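Local coordinates for protein teicoplanin pseudoaglycone deacetylases Orf2 (Actinoplanes teichomyceticus, PDB 2X9L) that probably removes an acyl group from the N-acyl glucosamine of a teicoplanin pseudoaglycone, as a zinc-binding deacetylase of the PIG-L family, at residues A[156-161]-A[189-194]. Numbering follows the deposited sequence.
Sequences AAIGEH and PYAVFK. With BOG (octyl beta-D-glucopyranoside), chain C.
Water 1 links the two loops: it donates to Gly159 O at 3.1 Å and accepts from Lys194 NZ at 3.2 Å. The long lysine suits both tasks, since its CG packs directly on Gly159 CA at 3.8 Å while bends at chi2 and chi4 turn the ammonium to the water. Glycine is needed here because a CB would strike Tyr190 CD2 and jam against the preceding carbonyl; it is third in a type II turn closed by Glu160 N to Ala157 O. Just before it, branched Ile158 sends CG2, anti to the backbone N, to Lys194 CB at 3.7 Å and alongside Ala191, small enough to admit it. Tyr190 rests its CB on Ile158 O, and its hydroxyl accepts from O2 of the bound octyl glucoside at 3.2 Å. The segment 156-161 leads from strand 151-155 into helix 162-177, with His161 at the N-cap position; 189-194 lies in the loop after strand 182-185. The flat His161 ring has C8' of the octyl tail over one face and O1 at its edge, in plane, and its NE2 bonds weakly to Asp163, a zinc ligand. With an alanine here, Asp163 would probably lose this weak bond and the detergent the ring it packs on. The detergent's glucosyl head thus sits beside a zinc site, consistent with a pocket that receives the substrate's sugar.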
loop_
_atom_site.group_PDB
_atom_site.type_symbol
_atom_site.label_atom_id
_atom_site.label_comp_id
_atom_site.label_asym_id
_atom_site.label_seq_id
_atom_site.Cartn_x
_atom_site.Cartn_y
_atom_site.Cartn_z
ATOM N N ALA A 156 6.051 2.795 -3.383
ATOM C CA ALA A 156 6.806 3.894 -3.981
ATOM C C ALA A 156 5.996 5.193 -4.062
ATOM O O ALA A 156 6.561 6.270 -4.273
ATOM C CB ALA A 156 7.290 3.492 -5.397
ATOM N N ALA A 157 4.676 5.079 -3.923
ATOM C CA ALA A 157 3.771 6.217 -4.056
ATOM C C ALA A 157 3.718 6.758 -5.492
ATOM O O ALA A 157 3.458 7.941 -5.719
ATOM C CB ALA A 157 4.117 7.331 -3.052
ATOM N N ILE A 158 3.971 5.887 -6.456
ATOM C CA ILE A 158 3.702 6.231 -7.844
ATOM C C ILE A 158 2.219 6.540 -7.959
ATOM O O ILE A 158 1.374 5.781 -7.473
ATOM C CB ILE A 158 4.075 5.096 -8.791
ATOM C CG1 ILE A 158 5.589 4.903 -8.793
ATOM C CG2 ILE A 158 3.559 5.382 -10.203
ATOM C CD1 ILE A 158 6.042 3.638 -9.514
ATOM N N GLY A 159 1.891 7.668 -8.571
ATOM C CA GLY A 159 0.497 8.070 -8.635
ATOM C C GLY A 159 0.189 9.210 -7.686
ATOM O O GLY A 159 -0.828 9.894 -7.839
ATOM N N GLU A 160 1.057 9.395 -6.694
ATOM C CA GLU A 160 0.992 10.566 -5.813
ATOM C C GLU A 160 -0.219 10.649 -4.887
ATOM O O GLU A 160 -0.547 11.732 -4.399
ATOM C CB GLU A 160 1.085 11.845 -6.645
ATOM C CG GLU A 160 2.351 11.935 -7.445
ATOM C CD GLU A 160 2.447 13.232 -8.214
ATOM O OE1 GLU A 160 1.926 13.282 -9.348
ATOM O OE2 GLU A 160 3.026 14.199 -7.677
ATOM N N HIS A 161 -0.871 9.521 -4.615
ATOM C CA HIS A 161 -1.917 9.513 -3.594
ATOM C C HIS A 161 -1.300 9.961 -2.268
ATOM O O HIS A 161 -0.260 9.438 -1.856
ATOM C CB HIS A 161 -2.542 8.119 -3.440
ATOM C CG HIS A 161 -3.755 8.108 -2.560
ATOM N ND1 HIS A 161 -4.977 7.621 -2.974
ATOM C CD2 HIS A 161 -3.942 8.571 -1.303
ATOM C CE1 HIS A 161 -5.861 7.769 -2.002
ATOM N NE2 HIS A 161 -5.256 8.341 -0.973
ATOM N N PRO A 189 -2.661 -0.633 -9.468
ATOM C CA PRO A 189 -2.432 -0.466 -10.911
ATOM C C PRO A 189 -1.971 0.935 -11.315
ATOM O O PRO A 189 -1.904 1.220 -12.513
ATOM C CB PRO A 189 -3.815 -0.723 -11.494
ATOM C CG PRO A 189 -4.727 -0.173 -10.454
ATOM C CD PRO A 189 -4.100 -0.589 -9.145
ATOM N N TYR A 190 -1.632 1.784 -10.352
ATOM C CA TYR A 190 -1.290 3.178 -10.663
ATOM C C TYR A 190 -0.189 3.297 -11.712
ATOM O O TYR A 190 -0.233 4.176 -12.572
ATOM C CB TYR A 190 -0.847 3.923 -9.409
ATOM C CG TYR A 190 -1.901 4.009 -8.340
ATOM C CD1 TYR A 190 -2.116 2.952 -7.458
ATOM C CD2 TYR A 190 -2.665 5.159 -8.188
ATOM C CE1 TYR A 190 -3.082 3.032 -6.469
ATOM C CE2 TYR A 190 -3.634 5.252 -7.196
ATOM C CZ TYR A 190 -3.834 4.186 -6.342
ATOM O OH TYR A 190 -4.794 4.273 -5.354
ATOM N N ALA A 191 0.806 2.423 -11.628
ATOM C CA ALA A 191 1.998 2.576 -12.451
ATOM C C ALA A 191 1.688 2.320 -13.909
ATOM O O ALA A 191 2.500 2.608 -14.784
ATOM C CB ALA A 191 3.101 1.662 -11.975
ATOM N N VAL A 192 0.513 1.762 -14.173
ATOM C CA VAL A 192 0.096 1.554 -15.551
ATOM C C VAL A 192 -0.218 2.898 -16.204
ATOM O O VAL A 192 -0.114 3.042 -17.430
ATOM C CB VAL A 192 -1.119 0.601 -15.617
ATOM C CG1 VAL A 192 -1.699 0.548 -17.032
ATOM C CG2 VAL A 192 -0.709 -0.788 -15.136
ATOM N N PHE A 193 -0.555 3.888 -15.374
ATOM C CA PHE A 193 -0.995 5.206 -15.849
ATOM C C PHE A 193 -0.048 6.372 -15.527
ATOM O O PHE A 193 -0.304 7.506 -15.935
ATOM C CB PHE A 193 -2.396 5.528 -15.307
ATOM C CG PHE A 193 -3.386 4.415 -15.483
ATOM C CD1 PHE A 193 -4.074 4.262 -16.674
ATOM C CD2 PHE A 193 -3.627 3.514 -14.453
ATOM C CE1 PHE A 193 -4.986 3.232 -16.843
ATOM C CE2 PHE A 193 -4.536 2.477 -14.613
ATOM C CZ PHE A 193 -5.216 2.333 -15.806
ATOM N N LYS A 194 1.036 6.106 -14.802
ATOM C CA LYS A 194 2.001 7.158 -14.440
ATOM C C LYS A 194 3.421 6.886 -14.945
ATOM O O LYS A 194 3.752 5.761 -15.302
ATOM C CB LYS A 194 2.017 7.389 -12.925
ATOM C CG LYS A 194 0.980 8.387 -12.439
ATOM C CD LYS A 194 -0.426 7.967 -12.823
ATOM C CE LYS A 194 -1.443 9.033 -12.462
ATOM N NZ LYS A 194 -1.045 10.360 -13.016
HETATM C C1 BOG C . -8.230 5.592 -3.786
HETATM O O1 BOG C . -7.563 6.156 -4.876
HETATM C C2 BOG C . -7.886 4.148 -3.398
HETATM O O2 BOG C . -7.710 3.224 -4.423
HETATM C C3 BOG C . -8.460 3.629 -2.071
HETATM O O3 BOG C . -8.001 2.431 -1.588
HETATM C C4 BOG C . -8.939 4.664 -1.037
HETATM O O4 BOG C . -9.688 4.181 0.030
HETATM C C5 BOG C . -9.225 6.094 -1.534
HETATM O O5 BOG C . -8.660 6.514 -2.787
HETATM C C6 BOG C . -9.384 7.181 -0.511
HETATM O O6 BOG C . -8.158 7.519 0.025
HETATM C "C1'" BOG C . -8.030 7.360 -5.389
HETATM C "C2'" BOG C . -7.276 7.912 -6.575
HETATM C "C3'" BOG C . -6.399 9.117 -6.365
HETATM C "C4'" BOG C . -7.076 10.463 -6.219
HETATM C "C5'" BOG C . -6.263 11.633 -5.693
HETATM C "C6'" BOG C . -6.866 12.477 -4.597
HETATM C "C7'" BOG C . -6.575 12.097 -3.169
HETATM C "C8'" BOG C . -7.380 11.003 -2.532
HETATM O O HOH W 1 -1.517 11.783 -10.179
#